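Side-chain contacts in protein Thf1 (Thermosynechococcus elongatus, PDB 5MJR), which associates with the FtsH protease complex involved in photosystem II repair and may take part in photosynthetic membrane biogenesis: residues 172-175 and 176-180; 184-187 and 188-192; 120-123 and 124-127; 146-149 and 150-154; 75-78 and 79-83. All blocks are in the same frame, centred on the assembly; numbering follows the deposited sequence.

Contact 1 of 5, residues 172-175 and 176-180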
loop_
_atom_site.group_PDB
_atom_site.type_symbol
_atom_site.label_atom_id
_atom_site.label_comp_id
_atom_site.label_asym_id
_atom_site.label_seq_id
_atom_site.Cartn_x
_atom_site.Cartn_y
_atom_site.Cartn_z
ATOM N N ASN A 172 -9.712 -2.979 16.019
ATOM C CA ASN A 172 -9.038 -3.681 17.091
ATOM C C ASN A 172 -9.365 -5.159 17.100
ATOM O O ASN A 172 -8.473 -6.028 17.094
ATOM C CB ASN A 172 -9.497 -3.106 18.503
ATOM C CG ASN A 172 -9.183 -1.576 18.748
ATOM O OD1 ASN A 172 -8.010 -1.115 18.373
ATOM N ND2 ASN A 172 -10.202 -0.761 19.271
ATOM N N GLU A 173 -10.655 -5.441 17.134
ATOM C CA GLU A 173 -11.126 -6.776 17.211
ATOM C C GLU A 173 -10.716 -7.554 15.990
ATOM O O GLU A 173 -10.319 -8.718 16.034
ATOM C CB GLU A 173 -12.664 -6.714 17.311
ATOM C CG GLU A 173 -13.334 -7.951 17.737
ATOM C CD GLU A 173 -14.250 -7.592 18.979
ATOM O OE1 GLU A 173 -14.991 -8.509 19.528
ATOM O OE2 GLU A 173 -14.181 -6.371 19.439
ATOM N N THR A 174 -10.823 -6.906 14.840
ATOM C CA THR A 174 -10.460 -7.584 13.576
ATOM C C THR A 174 -8.961 -8.015 13.560
ATOM O O THR A 174 -8.639 -9.153 13.169
ATOM C CB THR A 174 -10.812 -6.684 12.356
ATOM O OG1 THR A 174 -12.242 -6.518 12.338
ATOM C CG2 THR A 174 -10.265 -7.235 11.085
ATOM N N LEU A 175 -8.100 -7.053 13.891
ATOM C CA LEU A 175 -6.681 -7.316 13.915
ATOM C C LEU A 175 -6.344 -8.484 14.892
ATOM O O LEU A 175 -5.548 -9.345 14.610
ATOM C CB LEU A 175 -5.873 -6.074 14.181
ATOM C CG LEU A 175 -5.947 -5.020 13.073
ATOM C CD1 LEU A 175 -5.226 -3.761 13.488
ATOM C CD2 LEU A 175 -5.461 -5.498 11.693
ATOM N N ASP A 176 -6.972 -8.433 16.057
ATOM C CA ASP A 176 -6.794 -9.517 17.020
ATOM C C ASP A 176 -7.249 -10.889 16.516
ATOM O O ASP A 176 -6.605 -11.875 16.854
ATOM C CB ASP A 176 -7.464 -9.185 18.305
ATOM C CG ASP A 176 -6.725 -8.134 19.136
ATOM O OD1 ASP A 176 -5.485 -7.882 18.858
ATOM O OD2 ASP A 176 -7.377 -7.601 20.057
ATOM N N GLN A 177 -8.300 -10.940 15.735
ATOM C CA GLN A 177 -8.761 -12.202 15.155
ATOM C C GLN A 177 -7.726 -12.736 14.125
ATOM O O GLN A 177 -7.559 -13.903 13.907
ATOM C CB GLN A 177 -10.093 -12.007 14.449
ATOM C CG GLN A 177 -11.294 -11.775 15.341
ATOM C CD GLN A 177 -12.627 -11.799 14.651
ATOM O OE1 GLN A 177 -13.391 -10.798 14.634
ATOM N NE2 GLN A 177 -12.955 -12.974 14.118
ATOM N N LEU A 178 -7.114 -11.819 13.359
ATOM C CA LEU A 178 -6.152 -12.205 12.334
ATOM C C LEU A 178 -4.823 -12.677 12.955
ATOM O O LEU A 178 -4.139 -13.478 12.305
ATOM C CB LEU A 178 -5.894 -11.030 11.384
ATOM C CG LEU A 178 -6.995 -10.719 10.441
ATOM C CD1 LEU A 178 -6.767 -9.382 9.686
ATOM C CD2 LEU A 178 -7.178 -11.862 9.425
ATOM N N ALA A 179 -4.465 -12.194 14.113
ATOM C CA ALA A 179 -3.105 -12.385 14.647
ATOM C C ALA A 179 -2.744 -13.898 14.750
ATOM O O ALA A 179 -1.625 -14.241 14.338
ATOM C CB ALA A 179 -2.940 -11.665 15.990
ATOM N N PRO A 180 -3.644 -14.800 15.224
ATOM C CA PRO A 180 -3.250 -16.222 15.247
ATOM C C PRO A 180 -3.322 -16.939 13.918
ATOM O O PRO A 180 -2.934 -18.114 13.838
ATOM C CB PRO A 180 -4.204 -16.786 16.292
ATOM C CG PRO A 180 -5.351 -15.871 16.324
ATOM C CD PRO A 180 -4.932 -14.572 15.890
HETATM O O HOH W 1 -14.172 -7.849 13.786
#
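With chi1 near -64°, T174 sets OG1 beside its own backbone N, and Q177, its CG likewise anti to the carbonyl carbon (chi1 -71°), runs an extended chain back along the same flank of the helix. The two polar ends do not meet directly. A single water joins them, donating to T174 OG1 at 2.8 Å and, over a longer reach of 3.2 Å, to Q177 OE1. The hydroxyl's own main acceptor is V167 O, with H170 O at most sharing the same proton, so T174 is held from behind while the water bridges forward. On its way out, the Q177 chain lies close over the preceding turn: its CG approaches E173 O at 3.3 Å. L178 does much the same one residue later, resting its CG 3.5 Å from T174 O, and its CD1 reaches the T174 methyl CG2 at 4.3 Å.

Beneath these side chains runs the regular i to i+4 ladder. D176 N binds N172 O at 3.0 Å with a straight approach of 166°, Q177 N and L178 N continue it, and the A179 N to L175 O bond is weak. D176 keeps its carboxylate beside N172 O, but its strong partner is K190, through a salt bridge. T174 packs on L123 and L178 on L127, with Q177 lying at the edge across both leucines. This is a short amphipathic surface helix, whose apolar flank (T174, L175, L178) packs on helices 123-131, 150-162 and 186-198 while N172, E173 and D176 face outward.

Contact 2 of 5, residues 184-187 and 188-192. With SO4 (sulfate ion), chain B.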
loop_
_atom_site.group_PDB
_atom_site.type_symbol
_atom_site.label_atom_id
_atom_site.label_comp_id
_atom_site.label_asym_id
_atom_site.label_seq_id
_atom_site.Cartn_x
_atom_site.Cartn_y
_atom_site.Cartn_z
ATOM N N LEU A 184 1.661 -12.239 8.948
ATOM C CA LEU A 184 1.923 -10.821 8.939
ATOM C C LEU A 184 2.024 -10.353 10.399
ATOM O O LEU A 184 1.218 -10.738 11.235
ATOM C CB LEU A 184 0.792 -10.125 8.157
ATOM C CG LEU A 184 0.897 -8.760 7.704
ATOM C CD1 LEU A 184 1.937 -8.486 6.692
ATOM C CD2 LEU A 184 -0.438 -8.274 7.246
ATOM N N PRO A 185 3.000 -9.509 10.761
ATOM C CA PRO A 185 3.188 -9.191 12.209
ATOM C C PRO A 185 2.203 -8.142 12.677
ATOM O O PRO A 185 2.325 -6.901 12.511
ATOM C CB PRO A 185 4.620 -8.653 12.235
ATOM C CG PRO A 185 4.782 -8.057 10.866
ATOM C CD PRO A 185 4.090 -8.982 9.950
ATOM N N ILE A 186 1.135 -8.649 13.267
ATOM C CA ILE A 186 -0.016 -7.802 13.592
ATOM C C ILE A 186 0.343 -6.693 14.651
ATOM O O ILE A 186 -0.239 -5.604 14.586
ATOM C CB ILE A 186 -1.254 -8.644 14.040
ATOM C CG1 ILE A 186 -1.917 -9.330 12.799
ATOM C CG2 ILE A 186 -2.330 -7.806 14.641
ATOM C CD1 ILE A 186 -2.500 -8.400 11.751
ATOM N N GLU A 187 1.320 -6.906 15.536
ATOM C CA GLU A 187 1.647 -5.795 16.440
ATOM C C GLU A 187 2.270 -4.595 15.720
ATOM O O GLU A 187 2.024 -3.436 16.058
ATOM C CB GLU A 187 2.483 -6.188 17.681
ATOM C CG GLU A 187 1.732 -7.103 18.702
ATOM C CD GLU A 187 0.411 -6.469 19.230
ATOM O OE1 GLU A 187 0.520 -5.402 19.911
ATOM O OE2 GLU A 187 -0.711 -7.042 18.961
ATOM N N LYS A 188 3.095 -4.883 14.710
ATOM C CA LYS A 188 3.598 -3.838 13.824
ATOM C C LYS A 188 2.542 -3.235 12.930
ATOM O O LYS A 188 2.516 -2.010 12.762
ATOM C CB LYS A 188 4.703 -4.450 12.918
ATOM C CG LYS A 188 5.885 -4.924 13.681
ATOM C CD LYS A 188 6.973 -5.370 12.687
ATOM C CE LYS A 188 8.155 -5.801 13.471
ATOM N NZ LYS A 188 9.282 -6.168 12.632
ATOM N N VAL A 189 1.575 -4.026 12.468
ATOM C CA VAL A 189 0.438 -3.494 11.758
ATOM C C VAL A 189 -0.325 -2.469 12.608
ATOM O O VAL A 189 -0.703 -1.395 12.118
ATOM C CB VAL A 189 -0.470 -4.585 11.223
ATOM C CG1 VAL A 189 -1.761 -4.062 10.650
ATOM C CG2 VAL A 189 0.241 -5.443 10.175
ATOM N N LYS A 190 -0.628 -2.809 13.869
ATOM C CA LYS A 190 -1.359 -1.884 14.739
ATOM C C LYS A 190 -0.602 -0.565 14.812
ATOM O O LYS A 190 -1.195 0.504 14.733
ATOM C CB LYS A 190 -1.548 -2.534 16.126
ATOM C CG LYS A 190 -2.619 -3.651 16.104
ATOM C CD LYS A 190 -2.677 -4.214 17.513
ATOM C CE LYS A 190 -3.646 -5.387 17.561
ATOM N NZ LYS A 190 -3.855 -5.828 18.908
ATOM N N ARG A 191 0.681 -0.680 15.153
ATOM C CA ARG A 191 1.536 0.484 15.248
ATOM C C ARG A 191 1.494 1.342 13.998
ATOM O O ARG A 191 1.315 2.569 14.051
ATOM C CB ARG A 191 2.969 0.014 15.536
ATOM C CG ARG A 191 4.019 1.118 15.423
ATOM C CD ARG A 191 5.448 0.517 15.244
ATOM N NE ARG A 191 5.621 0.011 13.890
ATOM C CZ ARG A 191 6.615 -0.758 13.467
ATOM N NH1 ARG A 191 7.561 -1.180 14.301
ATOM N NH2 ARG A 191 6.621 -1.180 12.183
ATOM N N ASP A 192 1.682 0.726 12.864
ATOM C CA ASP A 192 1.780 1.415 11.610
ATOM C C ASP A 192 0.437 2.000 11.166
ATOM O O ASP A 192 0.429 3.085 10.571
ATOM C CB ASP A 192 2.370 0.494 10.529
ATOM C CG ASP A 192 3.843 0.165 10.770
ATOM O OD1 ASP A 192 4.506 0.923 11.528
ATOM O OD2 ASP A 192 4.358 -0.838 10.241
HETATM S S SO4 B . 9.992 -2.712 11.466
HETATM O O1 SO4 B . 10.062 -4.166 11.085
HETATM O O2 SO4 B . 9.565 -2.635 12.901
HETATM O O3 SO4 B . 8.976 -2.091 10.556
HETATM O O4 SO4 B . 11.243 -1.988 11.362
#
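K188 leaves the helix over the ring of P185 and ends at a sulfate ion. Its CB sits 3.4 Å from P185 O, CG lies near P185 CB, and CD rests on P185 CG at 3.9 Å. From there the chain stays fully extended: CE already brushes two sulfate oxygens, and NZ closes a short hydrogen bond of 2.6 Å to O1. R191 reaches the same anion from the next turn, its chain bent at chi3 (75°). NH1 donates to O2 at 2.8 Å, nearly straight at 165°, and NH2 to O3 at 3.0 Å. The adjoining NE/NH2 edge grips D192, NE to OD1 and NH2 to OD2, so that NH2 serves both anions and the guanidinium is fixed in rotation; K188 CB lies over one face, toward its rim. Elsewhere E187 OE2 and K190 NZ, 3.4 Å apart, form a weak salt bridge, K190 having its stronger partner in D176. Facing inward, L184 CD2 meets V189 CG2 at 4.1 Å. The sulfate probably came from the crystallisation liquor; even so, a lysine and an arginine one turn apart converging on it suggest a surface spot able to take an anion, with D192 probably offsetting part of the charge.

Contact 3 of 5, residues 120-123 and 124-127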
loop_
_atom_site.group_PDB
_atom_site.type_symbol
_atom_site.label_atom_id
_atom_site.label_comp_id
_atom_site.label_asym_id
_atom_site.label_seq_id
_atom_site.Cartn_x
_atom_site.Cartn_y
_atom_site.Cartn_z
ATOM N N GLY A 120 -17.819 -6.944 0.578
ATOM C CA GLY A 120 -19.042 -7.286 1.376
ATOM C C GLY A 120 -18.956 -8.398 2.395
ATOM O O GLY A 120 -19.730 -8.392 3.405
ATOM N N ARG A 121 -17.936 -9.222 2.226
ATOM C CA ARG A 121 -17.792 -10.435 3.034
ATOM C C ARG A 121 -17.539 -10.158 4.446
ATOM O O ARG A 121 -16.846 -9.157 4.820
ATOM C CB ARG A 121 -16.716 -11.359 2.478
ATOM C CG ARG A 121 -16.935 -11.799 1.070
ATOM C CD ARG A 121 -15.841 -12.776 0.631
ATOM N NE ARG A 121 -15.777 -12.782 -0.832
ATOM C CZ ARG A 121 -15.054 -13.588 -1.579
ATOM N NH1 ARG A 121 -14.358 -14.609 -1.102
ATOM N NH2 ARG A 121 -14.996 -13.300 -2.896
ATOM N N PRO A 122 -18.156 -11.051 5.316
ATOM C CA PRO A 122 -17.838 -10.924 6.682
ATOM C C PRO A 122 -16.479 -11.495 6.926
ATOM O O PRO A 122 -16.021 -12.323 6.177
ATOM C CB PRO A 122 -18.979 -11.761 7.387
ATOM C CG PRO A 122 -19.161 -12.884 6.372
ATOM C CD PRO A 122 -19.162 -12.085 5.090
ATOM N N LEU A 123 -15.843 -10.967 8.002
ATOM C CA LEU A 123 -14.552 -11.471 8.314
ATOM C C LEU A 123 -14.519 -13.091 8.471
ATOM O O LEU A 123 -13.507 -13.727 8.083
ATOM C CB LEU A 123 -14.039 -10.894 9.632
ATOM C CG LEU A 123 -12.631 -11.067 10.012
ATOM C CD1 LEU A 123 -11.670 -10.574 8.994
ATOM C CD2 LEU A 123 -12.428 -10.522 11.409
ATOM N N SER A 124 -15.638 -13.697 8.968
ATOM C CA SER A 124 -15.640 -15.139 9.175
ATOM C C SER A 124 -15.334 -15.912 7.873
ATOM O O SER A 124 -14.658 -16.962 7.907
ATOM C CB SER A 124 -17.020 -15.575 9.684
ATOM O OG SER A 124 -18.059 -15.219 8.846
ATOM N N GLN A 125 -15.832 -15.437 6.731
ATOM C CA GLN A 125 -15.583 -16.123 5.462
ATOM C C GLN A 125 -14.117 -15.992 5.001
ATOM O O GLN A 125 -13.573 -16.961 4.444
ATOM C CB GLN A 125 -16.516 -15.571 4.334
ATOM C CG GLN A 125 -17.914 -16.033 4.452
ATOM C CD GLN A 125 -18.860 -15.372 3.455
ATOM O OE1 GLN A 125 -18.561 -14.270 2.851
ATOM N NE2 GLN A 125 -20.020 -16.024 3.278
ATOM N N ILE A 126 -13.509 -14.852 5.270
ATOM C CA ILE A 126 -12.080 -14.637 5.014
ATOM C C ILE A 126 -11.252 -15.596 5.883
ATOM O O ILE A 126 -10.261 -16.224 5.411
ATOM C CB ILE A 126 -11.747 -13.169 5.287
ATOM C CG1 ILE A 126 -12.516 -12.227 4.319
ATOM C CG2 ILE A 126 -10.255 -12.931 5.150
ATOM C CD1 ILE A 126 -12.366 -12.512 2.867
ATOM N N LEU A 127 -11.577 -15.694 7.164
ATOM C CA LEU A 127 -10.852 -16.570 8.084
ATOM C C LEU A 127 -11.003 -18.045 7.595
ATOM O O LEU A 127 -10.042 -18.768 7.618
ATOM C CB LEU A 127 -11.364 -16.392 9.483
ATOM C CG LEU A 127 -11.196 -15.027 10.143
ATOM C CD1 LEU A 127 -11.896 -14.848 11.494
ATOM C CD2 LEU A 127 -9.725 -14.691 10.354
HETATM O O HOH W 2 -13.652 -15.804 1.543
#
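The amide oxygen of Q125 folds back over the two residues that precede the helix. OE1 lies 3.2 Å from P122 CD and 3.5 Å from R121 CG, so it meets the polarised CH groups beside the proline nitrogen and the root of the arginine chain. Behind it, Q125 CG and CD lean on the proline ring, and S124 OG touches P122 CG at 3.6 Å. R121 crosses Q125 at about a right angle, with guanidinium and amide planes 84° apart, and its CD also meets I126 CD1 at 4.1 Å.

One layer further out, the arginine is held by a water that accepts from R121 NH1 at 3.0 Å and donates weakly to Q125 O, tying the loop to the helix backbone, while NH2 is hydrogen-bonded to Q117 O and E129 adds only a long, weak ion pair. On the other flank L123, with CG anti to its backbone N (chi1 -168°), brings CG within 4.1 Å of L127 CD1. Towards helix 171-178, L123 then packs on T174 and Q177, and L127 on Q177 and L178, whereas I126 turns to the loop residues Y118, L139 and L163.

The backbone completes the turn. Q125 N bonds to P122 O from well above the carbonyl plane, a bent contact at 136°, whereas L127 N finds L123 O at 2.9 Å in a proper helical bond. A proline N-cap, with this i to i+3 bond followed by the i to i+4 bond, is the start of helix 123-131.

Contact 4 of 5, residues 146-149 and 150-154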
loop_
_atom_site.group_PDB
_atom_site.type_symbol
_atom_site.label_atom_id
_atom_site.label_comp_id
_atom_site.label_asym_id
_atom_site.label_seq_id
_atom_site.Cartn_x
_atom_site.Cartn_y
_atom_site.Cartn_z
ATOM N N GLY A 146 9.110 -12.902 4.710
ATOM C CA GLY A 146 9.990 -11.924 4.171
ATOM C C GLY A 146 9.632 -10.529 4.635
ATOM O O GLY A 146 8.809 -10.258 5.506
ATOM N N LYS A 147 10.354 -9.574 4.089
ATOM C CA LYS A 147 10.501 -8.201 4.673
ATOM C C LYS A 147 9.116 -7.530 4.730
ATOM O O LYS A 147 8.400 -7.445 3.743
ATOM C CB LYS A 147 11.420 -7.389 3.782
ATOM C CG LYS A 147 11.528 -5.927 4.154
ATOM C CD LYS A 147 12.184 -5.697 5.457
ATOM C CE LYS A 147 12.341 -4.209 5.752
ATOM N NZ LYS A 147 12.938 -4.049 7.091
ATOM N N TYR A 148 8.810 -7.065 5.929
ATOM C CA TYR A 148 7.617 -6.310 6.202
ATOM C C TYR A 148 7.848 -4.794 6.071
ATOM O O TYR A 148 8.872 -4.287 6.556
ATOM C CB TYR A 148 7.139 -6.620 7.625
ATOM C CG TYR A 148 6.046 -5.693 8.152
ATOM C CD1 TYR A 148 4.734 -5.884 7.855
ATOM C CD2 TYR A 148 6.377 -4.571 8.906
ATOM C CE1 TYR A 148 3.773 -5.008 8.257
ATOM C CE2 TYR A 148 5.422 -3.652 9.336
ATOM C CZ TYR A 148 4.115 -3.880 9.036
ATOM O OH TYR A 148 3.150 -3.031 9.450
ATOM N N SER A 149 6.876 -4.139 5.457
ATOM C CA SER A 149 6.801 -2.670 5.323
ATOM C C SER A 149 5.512 -2.188 5.949
ATOM O O SER A 149 4.453 -2.849 5.833
ATOM C CB SER A 149 6.814 -2.351 3.806
ATOM O OG SER A 149 6.564 -0.950 3.550
ATOM N N ARG A 150 5.517 -0.939 6.412
ATOM C CA ARG A 150 4.239 -0.288 6.753
ATOM C C ARG A 150 3.283 -0.270 5.612
ATOM O O ARG A 150 2.080 -0.198 5.789
ATOM C CB ARG A 150 4.530 1.140 7.287
ATOM C CG ARG A 150 5.050 2.067 6.277
ATOM C CD ARG A 150 3.944 2.954 5.708
ATOM N NE ARG A 150 4.424 3.756 4.602
ATOM C CZ ARG A 150 3.742 4.753 4.040
ATOM N NH1 ARG A 150 2.505 5.074 4.474
ATOM N NH2 ARG A 150 4.246 5.318 2.956
ATOM N N LEU A 151 3.808 -0.292 4.357
ATOM C CA LEU A 151 2.901 -0.408 3.208
ATOM C C LEU A 151 2.051 -1.663 3.208
ATOM O O LEU A 151 0.935 -1.616 2.690
ATOM C CB LEU A 151 3.683 -0.198 1.893
ATOM C CG LEU A 151 4.293 1.173 1.633
ATOM C CD1 LEU A 151 5.366 1.107 0.591
ATOM C CD2 LEU A 151 3.189 2.112 1.291
ATOM N N HIS A 152 2.577 -2.746 3.769
ATOM C CA HIS A 152 1.732 -3.931 3.847
ATOM C C HIS A 152 0.613 -3.750 4.889
ATOM O O HIS A 152 -0.491 -4.246 4.668
ATOM C CB HIS A 152 2.604 -5.078 4.337
ATOM C CG HIS A 152 3.635 -5.502 3.354
ATOM N ND1 HIS A 152 4.966 -5.456 3.680
ATOM C CD2 HIS A 152 3.509 -6.009 2.101
ATOM C CE1 HIS A 152 5.612 -5.952 2.605
ATOM N NE2 HIS A 152 4.757 -6.269 1.618
ATOM N N ALA A 153 0.842 -2.961 5.940
ATOM C CA ALA A 153 -0.216 -2.565 6.880
ATOM C C ALA A 153 -1.312 -1.735 6.221
ATOM O O ALA A 153 -2.467 -1.949 6.378
ATOM C CB ALA A 153 0.304 -1.859 8.119
ATOM N N VAL A 154 -0.884 -0.739 5.408
ATOM C CA VAL A 154 -1.802 0.088 4.656
ATOM C C VAL A 154 -2.635 -0.785 3.737
ATOM O O VAL A 154 -3.848 -0.622 3.606
ATOM C CB VAL A 154 -1.088 1.271 3.976
ATOM C CG1 VAL A 154 -2.077 2.051 3.106
ATOM C CG2 VAL A 154 -0.412 2.172 5.024
#
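A capping box opens helix 150-162, formed by S149 at the N-cap and H152 three residues on, with the imidazole in the place of the more usual glutamate. S149 OG, held anti to its own backbone N (chi1 172°), accepts from L151 N at 2.9 Å and so covers a first-turn amide that has no helical carbonyl to bind. The return half of the box is the bond from S149 N to H152 ND1, also 2.9 Å, which meets the imidazole edge in the ring plane. H152 N closes the turn on S149 O at 2.8 Å, approaching from above the carbonyl plane. L151 CB also lies 3.4 Å from S149 OG.

Y148 extends the contact on the other flank. Its ring slides past H152 in the opposite direction, CE1 coming to 4.1 Å from H152 CB, and Y148 OH ends 3.4 Å from A153 CB. That hydroxyl is hydrogen-bonded to D192 of helix 186-198, while R150 is committed to a salt bridge with E53 of helix 41-58. H152 CE1 also lies 3.4 Å from K147 O, a carbonyl that takes a hydrogen bond from H144, whose ring meets that of H152 obliquely.

Because ND1 receives the S149 N-H, it cannot carry a proton of its own. The imidazole is therefore probably neutral with its hydrogen on NE2, a state that the positive end of the helix dipole would also promote. The buried ring thus accepts the S149 N-H, while S149 OG and O take the amides of L151 and H152.

Contact 5 of 5, residues 75-78 and 79-83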
loop_
_atom_site.group_PDB
_atom_site.type_symbol
_atom_site.label_atom_id
_atom_site.label_comp_id
_atom_site.label_asym_id
_atom_site.label_seq_id
_atom_site.Cartn_x
_atom_site.Cartn_y
_atom_site.Cartn_z
ATOM N N THR A 75 -2.934 2.607 -2.291
ATOM C CA THR A 75 -3.775 3.260 -1.208
ATOM C C THR A 75 -3.047 4.457 -0.642
ATOM O O THR A 75 -3.678 5.524 -0.459
ATOM C CB THR A 75 -4.083 2.180 -0.109
ATOM O OG1 THR A 75 -4.858 1.142 -0.700
ATOM C CG2 THR A 75 -4.882 2.813 1.012
ATOM N N ALA A 76 -1.776 4.275 -0.248
ATOM C CA ALA A 76 -1.025 5.365 0.368
ATOM C C ALA A 76 -0.950 6.580 -0.634
ATOM O O ALA A 76 -1.137 7.750 -0.222
ATOM C CB ALA A 76 0.334 4.950 0.773
ATOM N N PHE A 77 -0.585 6.274 -1.879
ATOM C CA PHE A 77 -0.480 7.308 -2.889
ATOM C C PHE A 77 -1.829 8.004 -3.025
ATOM O O PHE A 77 -1.910 9.244 -2.986
ATOM C CB PHE A 77 -0.038 6.698 -4.226
ATOM C CG PHE A 77 0.059 7.692 -5.347
ATOM C CD1 PHE A 77 -0.974 7.974 -6.100
ATOM C CD2 PHE A 77 1.296 8.325 -5.586
ATOM C CE1 PHE A 77 -0.853 8.907 -7.208
ATOM C CE2 PHE A 77 1.414 9.240 -6.649
ATOM C CZ PHE A 77 0.355 9.533 -7.404
ATOM N N ASP A 78 -2.897 7.240 -3.230
ATOM C CA ASP A 78 -4.197 7.851 -3.461
ATOM C C ASP A 78 -4.631 8.730 -2.269
ATOM O O ASP A 78 -5.200 9.793 -2.476
ATOM C CB ASP A 78 -5.249 6.819 -3.666
ATOM C CG ASP A 78 -5.236 6.156 -5.051
ATOM O OD1 ASP A 78 -4.403 6.504 -5.937
ATOM O OD2 ASP A 78 -5.959 5.107 -5.172
ATOM N N GLN A 79 -4.308 8.315 -1.044
ATOM C CA GLN A 79 -4.705 9.065 0.157
ATOM C C GLN A 79 -3.947 10.332 0.257
ATOM O O GLN A 79 -4.567 11.412 0.439
ATOM C CB GLN A 79 -4.512 8.206 1.415
ATOM C CG GLN A 79 -4.983 8.848 2.721
ATOM C CD GLN A 79 -4.209 10.027 3.257
ATOM O OE1 GLN A 79 -2.994 10.048 3.306
ATOM N NE2 GLN A 79 -5.027 11.046 3.772
ATOM N N PHE A 80 -2.611 10.347 0.103
ATOM C CA PHE A 80 -1.839 11.617 0.216
ATOM C C PHE A 80 -2.104 12.493 -0.978
ATOM O O PHE A 80 -1.937 13.717 -0.831
ATOM C CB PHE A 80 -0.400 11.500 0.661
ATOM C CG PHE A 80 0.637 11.128 -0.333
ATOM C CD1 PHE A 80 0.969 11.893 -1.488
ATOM C CD2 PHE A 80 1.348 9.933 -0.139
ATOM C CE1 PHE A 80 1.991 11.394 -2.324
ATOM C CE2 PHE A 80 2.320 9.502 -0.996
ATOM C CZ PHE A 80 2.587 10.202 -2.104
ATOM N N MET A 81 -2.499 11.951 -2.118
ATOM C CA MET A 81 -2.738 12.730 -3.285
ATOM C C MET A 81 -4.209 13.132 -3.446
ATOM O O MET A 81 -4.546 13.754 -4.485
ATOM C CB MET A 81 -2.282 11.948 -4.535
ATOM C CG MET A 81 -0.777 11.704 -4.598
ATOM S SD MET A 81 0.194 13.215 -4.919
ATOM C CE MET A 81 -0.041 13.386 -6.680
ATOM N N GLU A 82 -5.055 12.874 -2.428
ATOM C CA GLU A 82 -6.473 13.109 -2.593
ATOM C C GLU A 82 -6.856 14.571 -2.886
ATOM O O GLU A 82 -7.865 14.869 -3.482
ATOM C CB GLU A 82 -7.232 12.543 -1.370
ATOM C CG GLU A 82 -7.004 13.198 -0.094
ATOM C CD GLU A 82 -7.734 12.548 1.089
ATOM O OE1 GLU A 82 -8.651 11.754 0.821
ATOM O OE2 GLU A 82 -7.343 12.854 2.253
ATOM N N GLY A 83 -6.014 15.505 -2.402
ATOM C CA GLY A 83 -6.178 16.917 -2.661
ATOM C C GLY A 83 -5.230 17.533 -3.619
ATOM O O GLY A 83 -5.156 18.763 -3.702
HETATM O O HOH W 3 -0.992 8.314 2.499
#
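A76 O is gripped twice, by F80 N, which donates to it at 3.0 Å in an almost straight helical bond (173°), and by a water, which donates at 2.8 Å. The same water reaches Q79 OE1, also at 2.8 Å, and so bridges the amide oxygen of the glutamine, whose chain is bent at chi2, to the A76 carbonyl. Q79 NE2 is meanwhile hydrogen-bonded to L200 O, which fixes the amide from its far end. F80 places ring carbon CD2 beside A76 O too, at 3.3 Å.

The apolar side of the turn is carried by F77, F80 and M81. F77 holds its CG anti to the backbone N (chi1 178°), and M81 comes back over the ring, setting CG 3.7 Å above the ring centre, only 10° from the normal, as a CH-pi contact. M81 SD stands farther off and obliquely in a Met-aromatic contact, while CE touches the rim at CZ. The rings of F80 and F77 meet at a slant, with F80 CZ 4.2 Å from F77 CD2. Further partners enclose the group: F94 of helix 90-100 meets F77 edge-to-face, and F80 leans on F46, I47 and L50 of helix 41-58.

M81 N still bonds to F77 O at 2.9 Å, although M81 is where the chain leaves helical geometry, and its own carbonyl is taken by R90. The exit of helix 67-80 is thus held chemically on two flanks: on one, a carbonyl bound by F80 N and by a water that also serves Q79, and on the other a ring whose pi face receives a methionine methylene, a weak dispersive contact well suited to buried surroundings.

Along the chain the order is contacts 5, 3, 4, 1 and 2: 75-83, 120-127, 146-154, 172-180 and 184-192. All lie in one all-helical fold and concern helix starts, ends or turns. Contact 1 bridges its neighbours, touching contact 3 through Q177 with L123 and L127, and contact 2 through the 2.6 Å salt bridge D176 OD1 to K190 NZ. Contact 2 meets contact 4, centres 9 Å apart, and contact 4 packs V154 on T75 of contact 5. A continuous path of touching helices therefore connects contacts 3 and 5, whose centres are 27 Å apart.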